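ATP synthase epsilon chain (Caldalkalibacillus thermarum TA2.A1, PDB 5IK2) is a subunit of the F1 sector of ATP synthase that binds ATP and probably takes part in making ATP from ADP with the transmembrane proton gradient. Local coordinates at residues Arg116-Arg119 with Ala120-Ala124; Lys95-Ala98 with Arg99-Ile103; Ile52-Gly55 with Asp56-Thr59; Thr81-Leu84 with Pro85-Ala89; Glu69-Pro72 with Asp73-Asn76. The protein carries 2 engineered substitutions. One frame throughout, in Å; residues are numbered along the deposited sequence.

Contact 1. Residues Arg116-Arg119 with Ala120-Ala124; sequences RHKR and ALERA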
loop_
_atom_site.group_PDB
_atom_site.type_symbol
_atom_site.label_atom_id
_atom_site.label_comp_id
_atom_site.label_asym_id
_atom_site.label_seq_id
_atom_site.Cartn_x
_atom_site.Cartn_y
_atom_site.Cartn_z
ATOM N N ARG H 116 12.785 -39.107 51.389
ATOM C CA ARG H 116 12.910 -38.341 50.142
ATOM C C ARG H 116 14.140 -37.428 50.151
ATOM O O ARG H 116 14.875 -37.369 49.162
ATOM C CB ARG H 116 11.639 -37.521 49.866
ATOM C CG ARG H 116 11.500 -37.075 48.414
ATOM C CD ARG H 116 10.125 -36.500 48.085
ATOM N NE ARG H 116 10.124 -35.034 47.991
ATOM C CZ ARG H 116 9.906 -34.178 48.996
ATOM N NH1 ARG H 116 9.659 -34.597 50.239
ATOM N NH2 ARG H 116 9.936 -32.868 48.754
ATOM N N HIS H 117 14.362 -36.734 51.268
ATOM C CA HIS H 117 15.522 -35.844 51.416
ATOM C C HIS H 117 16.839 -36.608 51.607
ATOM O O HIS H 117 17.872 -36.199 51.070
ATOM C CB HIS H 117 15.322 -34.857 52.578
ATOM C CG HIS H 117 14.197 -33.888 52.371
ATOM N ND1 HIS H 117 13.964 -33.253 51.170
ATOM C CD2 HIS H 117 13.257 -33.423 53.228
ATOM C CE1 HIS H 117 12.918 -32.455 51.290
ATOM N NE2 HIS H 117 12.472 -32.539 52.529
ATOM N N LYS H 118 16.803 -37.703 52.369
ATOM C CA LYS H 118 18.004 -38.509 52.632
ATOM C C LYS H 118 18.530 -39.192 51.365
ATOM O O LYS H 118 19.741 -39.241 51.147
ATOM C CB LYS H 118 17.737 -39.555 53.720
ATOM C CG LYS H 118 18.997 -40.216 54.265
ATOM C CD LYS H 118 18.691 -41.129 55.439
ATOM C CE LYS H 118 19.959 -41.761 55.989
ATOM N NZ LYS H 118 19.678 -42.704 57.108
ATOM N N ARG H 119 17.617 -39.720 50.549
ATOM C CA ARG H 119 17.977 -40.312 49.252
ATOM C C ARG H 119 18.487 -39.261 48.260
ATOM O O ARG H 119 19.436 -39.520 47.518
ATOM C CB ARG H 119 16.797 -41.095 48.654
ATOM C CG ARG H 119 16.548 -42.429 49.345
ATOM C CD ARG H 119 15.414 -43.215 48.702
ATOM N NE ARG H 119 14.097 -42.670 49.037
ATOM C CZ ARG H 119 12.925 -43.220 48.700
ATOM N NH1 ARG H 119 12.867 -44.355 48.000
ATOM N NH2 ARG H 119 11.792 -42.624 49.067
ATOM N N ALA H 120 17.859 -38.083 48.259
ATOM C CA ALA H 120 18.308 -36.950 47.434
ATOM C C ALA H 120 19.673 -36.399 47.880
ATOM O O ALA H 120 20.463 -35.953 47.046
ATOM C CB ALA H 120 17.264 -35.843 47.435
ATOM N N LEU H 121 19.932 -36.424 49.189
ATOM C CA LEU H 121 21.247 -36.068 49.740
ATOM C C LEU H 121 22.327 -37.070 49.312
ATOM O O LEU H 121 23.437 -36.670 48.953
ATOM C CB LEU H 121 21.187 -35.984 51.274
ATOM C CG LEU H 121 22.483 -35.709 52.047
ATOM C CD1 LEU H 121 23.145 -34.422 51.577
ATOM C CD2 LEU H 121 22.203 -35.657 53.541
ATOM N N GLU H 122 21.997 -38.360 49.365
ATOM C CA GLU H 122 22.906 -39.425 48.916
ATOM C C GLU H 122 23.220 -39.343 47.419
ATOM O O GLU H 122 24.350 -39.616 47.010
ATOM C CB GLU H 122 22.332 -40.807 49.252
ATOM C CG GLU H 122 22.430 -41.164 50.727
ATOM C CD GLU H 122 21.648 -42.411 51.104
ATOM O OE1 GLU H 122 21.184 -43.143 50.203
ATOM O OE2 GLU H 122 21.505 -42.663 52.316
ATOM N N ARG H 123 22.219 -38.977 46.617
ATOM C CA ARG H 123 22.402 -38.740 45.180
ATOM C C ARG H 123 23.394 -37.604 44.922
ATOM O O ARG H 123 24.241 -37.709 44.034
ATOM C CB ARG H 123 21.060 -38.412 44.516
ATOM C CG ARG H 123 21.108 -38.254 43.003
ATOM C CD ARG H 123 19.770 -37.787 42.454
ATOM N NE ARG H 123 18.718 -38.791 42.619
ATOM C CZ ARG H 123 17.444 -38.632 42.250
ATOM N NH1 ARG H 123 17.029 -37.498 41.682
ATOM N NH2 ARG H 123 16.572 -39.618 42.449
ATOM N N ALA H 124 23.276 -36.529 45.702
ATOM C CA ALA H 124 24.141 -35.355 45.563
ATOM C C ALA H 124 25.588 -35.633 45.965
ATOM O O ALA H 124 26.510 -35.247 45.245
ATOM C CB ALA H 124 23.588 -34.193 46.375
#
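Ala120, Leu121, Glu122 and Arg123 each send a peptide N-H back one helical turn, to the carbonyl oxygens of Arg116, His117, Lys118 and Arg119 in that order. The shortest of these rungs, Leu121 N to His117 O, measures 2.8 Å. The longest, Ala120 N to Arg116 O, measures 3.2 Å. The side-chain contact one turn apart is that of Lys118 with Glu122. Glu122 leans back over the preceding turn because its CG stands anti to the carbonyl carbon (chi1 -75°), and this CG comes within 3.3 Å of Lys118 O. From there the carboxylate crosses the aliphatic part of the fully extended Lys118, with Glu122 OE2 4.0 Å from Lys118 CG and 4.1 Å from Lys118 CE. Lys118 NZ remains 5.1 Å from Glu122 OE2, so opposite charges are neighbours without forming a salt bridge. With an alanine at Glu122, Lys118 would probably lose the carboxylate beside its methylenes and the negative charge near its ammonium group, and be freer to swing. These residues belong to helix 114-133, the second arm of the C-terminal helical hairpin, a region predicted to be coiled coil. Its inner side is turned to helix 90-104: His117 meets the ring of His100, and Leu121 packs on Lys97 and Glu101. Arg119 folds back at chi3 (-75°), bringing NE to a hydrogen bond with Leu115 O, while Arg116 forms a salt bridge with Asp113. Arg123 belongs to the ATP site, unoccupied in this chain; its NE makes a weak hydrogen bond to Ser64 OG, beside Thr81.

Contact 2. Residues Lys95-Ala98 with Arg99-Ile103; sequences KAKA and RHETI
Lys95 offers its carbonyl oxygen to Arg99 N at 3.0 Å, starting the i to i+4 bonds of this part of helix 90-104. At Ala96 the next bond is nearly straight: His100 N meets Ala96 O at 3.1 Å with an N-H...O angle of 170°, and the same oxygen lies 3.1 Å from His100 CD2, obliquely to the ring. Lys97 O takes Glu101 N, and here the side chains meet as well. Glu101 holds CG between its backbone N and carbonyl carbon (chi1 79°), which lays the carboxylate back over the turn, Glu101 OE2 3.3 Å from Lys97 CE; Lys97 NZ is 4.4 Å from that OE2, too far for a salt bridge. This is the first arm of the C-terminal helical hairpin, and it faces helix 114-133 through His100 on Ala120 and Ile103 on His117. Arg99, which belongs to the ATP site, runs past His100, whose CE1 lies over one face of the guanidinium, toward its rim. At Ala98 the CA sits 3.6 Å from the other Glu101 oxygen, OE1, while Thr102 OG1, with a single proton, lies 2.8 Å from Ala98 O and 3.0 Å from Arg99 O.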
loop_
_atom_site.group_PDB
_atom_site.type_symbol
_atom_site.label_atom_id
_atom_site.label_comp_id
_atom_site.label_asym_id
_atom_site.label_seq_id
_atom_site.Cartn_x
_atom_site.Cartn_y
_atom_site.Cartn_z
ATOM N N LYS H 95 24.545 -27.329 45.626
ATOM C CA LYS H 95 23.304 -26.678 46.070
ATOM C C LYS H 95 22.247 -27.689 46.521
ATOM O O LYS H 95 21.494 -27.419 47.457
ATOM C CB LYS H 95 22.745 -25.760 44.976
ATOM C CG LYS H 95 23.569 -24.496 44.787
ATOM C CD LYS H 95 23.332 -23.835 43.440
ATOM C CE LYS H 95 24.268 -22.650 43.243
ATOM N NZ LYS H 95 24.308 -22.188 41.828
ATOM N N ALA H 96 22.201 -28.843 45.856
ATOM C CA ALA H 96 21.337 -29.953 46.267
ATOM C C ALA H 96 21.788 -30.565 47.596
ATOM O O ALA H 96 20.950 -30.901 48.437
ATOM C CB ALA H 96 21.291 -31.018 45.184
ATOM N N LYS H 97 23.102 -30.711 47.778
ATOM C CA LYS H 97 23.668 -31.208 49.039
ATOM C C LYS H 97 23.317 -30.281 50.205
ATOM O O LYS H 97 22.797 -30.736 51.227
ATOM C CB LYS H 97 25.194 -31.351 48.942
ATOM C CG LYS H 97 25.847 -31.972 50.176
ATOM C CD LYS H 97 27.356 -31.780 50.195
ATOM C CE LYS H 97 27.911 -31.991 51.595
ATOM N NZ LYS H 97 29.398 -31.975 51.623
ATOM N N ALA H 98 23.611 -28.992 50.037
ATOM C CA ALA H 98 23.346 -27.974 51.061
ATOM C C ALA H 98 21.853 -27.820 51.378
ATOM O O ALA H 98 21.488 -27.544 52.523
ATOM C CB ALA H 98 23.936 -26.633 50.639
ATOM N N ARG H 99 21.006 -27.992 50.363
ATOM C CA ARG H 99 19.552 -27.974 50.535
ATOM C C ARG H 99 19.089 -29.120 51.438
ATOM O O ARG H 99 18.504 -28.886 52.497
ATOM C CB ARG H 99 18.856 -28.067 49.168
ATOM C CG ARG H 99 17.328 -28.086 49.198
ATOM C CD ARG H 99 16.752 -28.672 47.916
ATOM N NE ARG H 99 15.315 -28.927 48.024
ATOM C CZ ARG H 99 14.565 -29.514 47.088
ATOM N NH1 ARG H 99 15.097 -29.927 45.936
ATOM N NH2 ARG H 99 13.265 -29.692 47.307
ATOM N N HIS H 100 19.368 -30.350 51.014
ATOM C CA HIS H 100 18.820 -31.543 51.667
ATOM C C HIS H 100 19.430 -31.849 53.039
ATOM O O HIS H 100 18.724 -32.341 53.915
ATOM C CB HIS H 100 18.932 -32.765 50.746
ATOM C CG HIS H 100 18.110 -32.650 49.499
ATOM N ND1 HIS H 100 16.762 -32.367 49.524
ATOM C CD2 HIS H 100 18.442 -32.781 48.193
ATOM C CE1 HIS H 100 16.300 -32.323 48.289
ATOM N NE2 HIS H 100 17.299 -32.572 47.461
ATOM N N GLU H 101 20.717 -31.555 53.230
ATOM C CA GLU H 101 21.383 -31.825 54.513
ATOM C C GLU H 101 20.915 -30.889 55.639
ATOM O O GLU H 101 20.790 -31.324 56.785
ATOM C CB GLU H 101 22.916 -31.800 54.366
ATOM C CG GLU H 101 23.566 -30.419 54.314
ATOM C CD GLU H 101 25.030 -30.462 53.899
ATOM O OE1 GLU H 101 25.578 -29.392 53.562
ATOM O OE2 GLU H 101 25.639 -31.554 53.913
ATOM N N THR H 102 20.659 -29.620 55.313
ATOM C CA THR H 102 20.170 -28.641 56.299
ATOM C C THR H 102 18.706 -28.885 56.692
ATOM O O THR H 102 18.328 -28.638 57.839
ATOM C CB THR H 102 20.332 -27.187 55.807
ATOM O OG1 THR H 102 19.650 -27.017 54.560
ATOM C CG2 THR H 102 21.809 -26.830 55.639
ATOM N N ILE H 103 17.895 -29.360 55.744
ATOM C CA ILE H 103 16.517 -29.793 56.026
ATOM C C ILE H 103 16.516 -31.067 56.885
ATOM O O ILE H 103 15.743 -31.170 57.839
ATOM C CB ILE H 103 15.702 -30.029 54.724
ATOM C CG1 ILE H 103 15.510 -28.710 53.964
ATOM C CG2 ILE H 103 14.334 -30.643 55.025
ATOM C CD1 ILE H 103 15.051 -28.874 52.528
#

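Contact 3. Residues Ile52-Gly55 with Asp56-Thr59; sequences IKQG and DKET
Lys53 and Glu58 face each other as the non-hydrogen-bonded pair of a beta hairpin, strands 48-54 and 57-64, closed by a type II' turn from Gln54 to Lys57. Their side chains run alongside each other in the same direction. Lys53 CG stands anti to the carbonyl carbon (chi1 -76°) and the extended chain beyond it follows Glu58, with Lys53 CG 3.6 Å from Glu58 CG and Lys53 CE 3.3 Å from Glu58 OE2. The ammonium group stops short of a salt bridge, Lys53 NZ being 4.4 Å from Glu58 OE2. A serine in place of Lys53 would probably leave the Glu58 carboxylate without its nearby positive charge and its CG without the packing of Lys53 CG. Paired backbone bonds flank this step, Ile52 with Thr59 and, at the turn, Gln54 with Lys57, where Gln54 N reaches Lys57 O at 2.8 Å. Gly55 holds a positive phi (67°), which favours glycine at this position of a type II' turn. On the face that carries Ile52, Gln54 and Thr59, the Gln54 chain extends from a chi1 of -69°; its NE2 bonds to Glu19 O of the neighbouring part of the sheet, while Ile52 packs on Phe16 and Ala20. The amide oxygen turns to a water within hydrogen-bonding distance of three groups, not all of which it may serve at once: 3.0 Å from Gln54 OE1, 3.1 Å from Ile52 O and 2.8 Å from Thr59 OG1.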
loop_
_atom_site.group_PDB
_atom_site.type_symbol
_atom_site.label_atom_id
_atom_site.label_comp_id
_atom_site.label_asym_id
_atom_site.label_seq_id
_atom_site.Cartn_x
_atom_site.Cartn_y
_atom_site.Cartn_z
ATOM N N ILE H 52 34.231 -49.691 37.607
ATOM C CA ILE H 52 34.503 -50.667 36.549
ATOM C C ILE H 52 35.995 -50.642 36.223
ATOM O O ILE H 52 36.519 -49.603 35.820
ATOM C CB ILE H 52 33.704 -50.357 35.259
ATOM C CG1 ILE H 52 32.203 -50.275 35.560
ATOM C CG2 ILE H 52 33.971 -51.418 34.192
ATOM C CD1 ILE H 52 31.363 -49.812 34.388
ATOM N N LYS H 53 36.663 -51.785 36.394
ATOM C CA LYS H 53 38.072 -51.946 36.020
ATOM C C LYS H 53 38.177 -52.614 34.652
ATOM O O LYS H 53 37.705 -53.736 34.467
ATOM C CB LYS H 53 38.824 -52.794 37.049
ATOM C CG LYS H 53 39.151 -52.066 38.340
ATOM C CD LYS H 53 39.699 -53.027 39.384
ATOM C CE LYS H 53 39.960 -52.325 40.705
ATOM N NZ LYS H 53 40.107 -53.299 41.822
ATOM N N GLN H 54 38.784 -51.903 33.702
ATOM C CA GLN H 54 39.150 -52.453 32.401
ATOM C C GLN H 54 40.670 -52.435 32.320
ATOM O O GLN H 54 41.263 -51.522 31.746
ATOM C CB GLN H 54 38.520 -51.632 31.273
ATOM C CG GLN H 54 37.008 -51.776 31.194
ATOM C CD GLN H 54 36.370 -50.848 30.179
ATOM O OE1 GLN H 54 36.637 -49.648 30.161
ATOM N NE2 GLN H 54 35.506 -51.400 29.335
ATOM N N GLY H 55 41.288 -53.443 32.935
ATOM C CA GLY H 55 42.742 -53.559 33.006
ATOM C C GLY H 55 43.373 -52.462 33.849
ATOM O O GLY H 55 43.251 -52.459 35.074
ATOM N N ASP H 56 44.041 -51.531 33.174
ATOM C CA ASP H 56 44.695 -50.387 33.809
ATOM C C ASP H 56 43.696 -49.261 34.116
ATOM O O ASP H 56 43.858 -48.536 35.099
ATOM C CB ASP H 56 45.802 -49.868 32.880
ATOM C CG ASP H 56 46.710 -48.850 33.540
ATOM O OD1 ASP H 56 47.091 -49.049 34.715
ATOM O OD2 ASP H 56 47.065 -47.858 32.867
ATOM N N LYS H 57 42.668 -49.134 33.276
ATOM C CA LYS H 57 41.681 -48.055 33.370
ATOM C C LYS H 57 40.592 -48.355 34.408
ATOM O O LYS H 57 39.981 -49.425 34.379
ATOM C CB LYS H 57 41.035 -47.839 31.996
ATOM C CG LYS H 57 40.168 -46.596 31.872
ATOM C CD LYS H 57 39.579 -46.484 30.474
ATOM C CE LYS H 57 38.698 -45.253 30.332
ATOM N NZ LYS H 57 38.119 -45.135 28.965
ATOM N N GLU H 58 40.363 -47.400 35.312
ATOM C CA GLU H 58 39.225 -47.424 36.242
ATOM C C GLU H 58 38.237 -46.320 35.873
ATOM O O GLU H 58 38.648 -45.213 35.519
ATOM C CB GLU H 58 39.686 -47.234 37.689
ATOM C CG GLU H 58 40.018 -48.530 38.412
ATOM C CD GLU H 58 40.328 -48.337 39.889
ATOM O OE1 GLU H 58 39.850 -47.348 40.493
ATOM O OE2 GLU H 58 41.049 -49.186 40.453
ATOM N N THR H 59 36.944 -46.630 35.970
ATOM C CA THR H 59 35.868 -45.678 35.675
ATOM C C THR H 59 34.812 -45.734 36.781
ATOM O O THR H 59 34.252 -46.799 37.048
ATOM C CB THR H 59 35.199 -45.990 34.318
ATOM O OG1 THR H 59 36.204 -46.160 33.312
ATOM C CG2 THR H 59 34.253 -44.869 33.898
HETATM O O HOH W 1 37.292 -48.694 32.924
#

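Contact 4. Residues Thr81-Leu84 with Pro85-Ala89; sequences TAEL and PEEIA. Engineered in segment 85-89: Ala89 (natural residue Asp).
Glu87 sets its CG between its own backbone N and carbonyl carbon (chi1 70°) and then extends, a course that carries the carboxylate back to Leu84. There Glu87 OE2 receives Leu84 N at 3.1 Å in an almost straight bond (174°), met on the anti side of the oxygen and 17° out of the carboxylate plane. Glu87 N in turn bonds to Leu84 O at 3.2 Å, so the two residues are joined by both backbone and side chain. This reciprocal pair closes the turn through Pro85 and Glu86 by which strand 81-83, paired with strand 57-64 in the beta sandwich, passes to helix 90-104 of the C-terminal helical hairpin. Glu86 lies alongside Leu84, its OE1 3.7 Å from Leu84 CB, and Ile88 turns back to the strand end, its CG1 3.5 Å from Glu83 CB and 3.4 Å from Leu84 O. Glu83, an ATP-site residue along with Thr81, has its carboxylate in a salt bridge with Arg127 on helix 114-133, while Glu87 OE2 also has a long, weak ion pair with Arg13. Ala89, an engineered replacement for aspartate, occupies the N-cap position of the helix that follows.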
loop_
_atom_site.group_PDB
_atom_site.type_symbol
_atom_site.label_atom_id
_atom_site.label_comp_id
_atom_site.label_asym_id
_atom_site.label_seq_id
_atom_site.Cartn_x
_atom_site.Cartn_y
_atom_site.Cartn_z
ATOM N N THR H 81 19.274 -42.592 38.059
ATOM C CA THR H 81 20.302 -41.734 37.483
ATOM C C THR H 81 21.649 -42.453 37.461
ATOM O O THR H 81 21.974 -43.214 38.375
ATOM C CB THR H 81 20.442 -40.419 38.269
ATOM O OG1 THR H 81 20.670 -40.707 39.653
ATOM C CG2 THR H 81 19.185 -39.581 38.137
ATOM N N ALA H 82 22.414 -42.206 36.399
ATOM C CA ALA H 82 23.773 -42.725 36.249
ATOM C C ALA H 82 24.592 -41.724 35.432
ATOM O O ALA H 82 24.192 -41.365 34.324
ATOM C CB ALA H 82 23.751 -44.086 35.573
ATOM N N GLU H 83 25.712 -41.260 35.986
ATOM C CA GLU H 83 26.574 -40.295 35.299
ATOM C C GLU H 83 28.053 -40.637 35.440
ATOM O O GLU H 83 28.513 -40.994 36.525
ATOM C CB GLU H 83 26.350 -38.875 35.832
ATOM C CG GLU H 83 24.945 -38.314 35.631
ATOM C CD GLU H 83 24.022 -38.466 36.833
ATOM O OE1 GLU H 83 24.481 -38.834 37.935
ATOM O OE2 GLU H 83 22.814 -38.196 36.671
ATOM N N LEU H 84 28.785 -40.504 34.333
ATOM C CA LEU H 84 30.251 -40.506 34.337
ATOM C C LEU H 84 30.725 -39.157 34.903
ATOM O O LEU H 84 29.942 -38.206 34.938
ATOM C CB LEU H 84 30.782 -40.688 32.909
ATOM C CG LEU H 84 30.404 -41.976 32.171
ATOM C CD1 LEU H 84 30.555 -41.794 30.668
ATOM C CD2 LEU H 84 31.243 -43.147 32.658
ATOM N N PRO H 85 32.004 -39.059 35.339
ATOM C CA PRO H 85 32.495 -37.809 35.953
ATOM C C PRO H 85 32.294 -36.545 35.108
ATOM O O PRO H 85 31.870 -35.515 35.638
ATOM C CB PRO H 85 33.992 -38.083 36.149
ATOM C CG PRO H 85 34.094 -39.564 36.247
ATOM C CD PRO H 85 33.077 -40.071 35.269
ATOM N N GLU H 86 32.581 -36.642 33.810
ATOM C CA GLU H 86 32.502 -35.496 32.888
ATOM C C GLU H 86 31.093 -34.915 32.671
ATOM O O GLU H 86 30.966 -33.737 32.331
ATOM C CB GLU H 86 33.144 -35.830 31.523
ATOM C CG GLU H 86 32.441 -36.900 30.676
ATOM C CD GLU H 86 33.067 -38.287 30.771
ATOM O OE1 GLU H 86 33.616 -38.639 31.842
ATOM O OE2 GLU H 86 32.995 -39.035 29.769
ATOM N N GLU H 87 30.053 -35.728 32.867
ATOM C CA GLU H 87 28.664 -35.310 32.595
ATOM C C GLU H 87 27.821 -35.036 33.862
ATOM O O GLU H 87 26.591 -35.135 33.825
ATOM C CB GLU H 87 27.983 -36.325 31.653
ATOM C CG GLU H 87 27.682 -37.701 32.244
ATOM C CD GLU H 87 27.412 -38.776 31.193
ATOM O OE1 GLU H 87 27.216 -38.450 30.001
ATOM O OE2 GLU H 87 27.394 -39.966 31.564
ATOM N N ILE H 88 28.488 -34.656 34.958
ATOM C CA ILE H 88 27.832 -34.295 36.222
ATOM C C ILE H 88 27.865 -32.775 36.397
ATOM O O ILE H 88 28.931 -32.162 36.294
ATOM C CB ILE H 88 28.535 -34.966 37.432
ATOM C CG1 ILE H 88 28.303 -36.482 37.406
ATOM C CG2 ILE H 88 28.038 -34.390 38.760
ATOM C CD1 ILE H 88 29.276 -37.278 38.253
ATOM N N ALA H 89 26.704 -32.181 36.674
ATOM C CA ALA H 89 26.614 -30.756 37.011
ATOM C C ALA H 89 27.045 -30.547 38.470
ATOM O O ALA H 89 26.296 -30.871 39.397
ATOM C CB ALA H 89 25.199 -30.242 36.783
#

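Contact 5. Residues Glu69-Pro72 with Asp73-Asn76; sequences EVRP and DKVN
The carboxylate of Glu69 and the amide of Asn76 lie side by side and nearly coplanar, 18° apart, joined by a hydrogen bond from Asn76 ND2 to Glu69 OE1, 2.9 Å. The oxygen is approached almost along its C-O axis and lies close to the amide plane. Over one face of the Arg71 guanidinium sits Glu69 OE2, 3.6 Å above the plane and toward the rim. Arg71 NE and Glu69 OE1, 3.6 Å apart, form a long salt bridge of charge only. Arg71 bends twice, at chi2 and chi3, which brings its NH2 to 3.8 Å from Asn76 ND2, the two planes 41° apart. The Glu69 carboxylate also meets another protein chain, through a weak ion pair with a basic side chain and a weak hydrogen bond with an aromatic one. At the other end of the amide, Lys74 NZ meets Asn76 OD1 on a lone pair at 3.2 Å, and it also makes a salt bridge with Asp7. Asn76 is thus gripped at both amide ends, which fixes its rotation. The backbone is an antiparallel hairpin: Glu69 and Asn76 exchange two bonds, Val70 faces Val75 without such bonds, and Arg71 N reaches Lys74 O at 2.7 Å just before the Pro72-Asp73 bend. The hairpin sits in the beta sandwich between strand 41-44, bonded through Val70 to Leu41, and strand 4-9, bonded through Val75, with both valines packed on Val34 of strand 31-34.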
loop_
_atom_site.group_PDB
_atom_site.type_symbol
_atom_site.label_atom_id
_atom_site.label_comp_id
_atom_site.label_asym_id
_atom_site.label_seq_id
_atom_site.Cartn_x
_atom_site.Cartn_y
_atom_site.Cartn_z
ATOM N N GLU H 69 21.629 -56.727 37.865
ATOM C CA GLU H 69 21.146 -57.993 37.299
ATOM C C GLU H 69 22.300 -58.721 36.608
ATOM O O GLU H 69 22.749 -58.315 35.534
ATOM C CB GLU H 69 19.998 -57.766 36.311
ATOM C CG GLU H 69 19.277 -59.058 35.910
ATOM C CD GLU H 69 19.003 -59.203 34.419
ATOM O OE1 GLU H 69 19.579 -58.457 33.599
ATOM O OE2 GLU H 69 18.207 -60.092 34.059
ATOM N N VAL H 70 22.764 -59.801 37.235
ATOM C CA VAL H 70 23.912 -60.563 36.755
ATOM C C VAL H 70 23.458 -61.809 35.996
ATOM O O VAL H 70 22.519 -62.487 36.407
ATOM C CB VAL H 70 24.815 -61.008 37.928
ATOM C CG1 VAL H 70 26.099 -61.651 37.405
ATOM C CG2 VAL H 70 25.127 -59.829 38.843
ATOM N N ARG H 71 24.115 -62.067 34.868
ATOM C CA ARG H 71 24.125 -63.381 34.222
ATOM C C ARG H 71 25.596 -63.763 33.996
ATOM O O ARG H 71 26.475 -62.896 34.083
ATOM C CB ARG H 71 23.368 -63.346 32.888
ATOM C CG ARG H 71 21.860 -63.557 32.989
ATOM C CD ARG H 71 21.103 -62.263 33.251
ATOM N NE ARG H 71 21.158 -61.342 32.111
ATOM C CZ ARG H 71 20.377 -61.390 31.028
ATOM N NH1 ARG H 71 19.437 -62.327 30.882
ATOM N NH2 ARG H 71 20.541 -60.482 30.067
ATOM N N PRO H 72 25.879 -65.053 33.717
ATOM C CA PRO H 72 27.255 -65.417 33.326
ATOM C C PRO H 72 27.713 -64.738 32.022
ATOM O O PRO H 72 28.903 -64.449 31.862
ATOM C CB PRO H 72 27.190 -66.944 33.160
ATOM C CG PRO H 72 25.744 -67.267 32.996
ATOM C CD PRO H 72 25.003 -66.239 33.796
ATOM N N ASP H 73 26.761 -64.486 31.122
ATOM C CA ASP H 73 27.007 -63.827 29.839
ATOM C C ASP H 73 27.050 -62.292 29.940
ATOM O O ASP H 73 27.908 -61.659 29.323
ATOM C CB ASP H 73 25.910 -64.249 28.850
ATOM C CG ASP H 73 26.189 -63.804 27.427
ATOM O OD1 ASP H 73 27.320 -64.018 26.936
ATOM O OD2 ASP H 73 25.263 -63.255 26.791
ATOM N N LYS H 74 26.133 -61.709 30.716
ATOM C CA LYS H 74 25.873 -60.261 30.706
ATOM C C LYS H 74 25.673 -59.704 32.119
ATOM O O LYS H 74 25.185 -60.410 33.001
ATOM C CB LYS H 74 24.620 -59.992 29.855
ATOM C CG LYS H 74 24.217 -58.533 29.660
ATOM C CD LYS H 74 25.211 -57.761 28.807
ATOM C CE LYS H 74 24.793 -56.308 28.643
ATOM N NZ LYS H 74 23.461 -56.160 27.990
ATOM N N VAL H 75 26.046 -58.437 32.311
ATOM C CA VAL H 75 25.839 -57.712 33.574
ATOM C C VAL H 75 25.087 -56.406 33.298
ATOM O O VAL H 75 25.605 -55.526 32.612
ATOM C CB VAL H 75 27.184 -57.390 34.269
ATOM C CG1 VAL H 75 26.968 -56.571 35.542
ATOM C CG2 VAL H 75 27.944 -58.674 34.577
ATOM N N ASN H 76 23.871 -56.288 33.839
ATOM C CA ASN H 76 23.041 -55.087 33.683
ATOM C C ASN H 76 22.888 -54.332 35.001
ATOM O O ASN H 76 22.749 -54.943 36.062
ATOM C CB ASN H 76 21.653 -55.466 33.158
ATOM C CG ASN H 76 21.684 -55.968 31.727
ATOM O OD1 ASN H 76 22.419 -55.448 30.887
ATOM N ND2 ASN H 76 20.870 -56.978 31.439
#

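In the fold
Contacts 1 to 4 are at the surface, and only contact 5 is partly buried. Contacts 1 and 2 lie on successive helices of the C-terminal hairpin and touch through His100 against His117 and Ala120. Both set a lysine against a glutamate one turn on without a true salt bridge. Contacts 3 and 5 are hairpin ends of the beta sandwich, about 18 Å between centres and joined through one sheet; contact 3 has a loose lysine-glutamate pair and a water, while contact 5 ties Glu69, Asn76 and Lys74 by direct hydrogen bonds. Contact 4 links sandwich and helices: it touches contact 3 through Leu84 and Thr59, and contact 1 through Thr81 and Arg123, both of the ATP site.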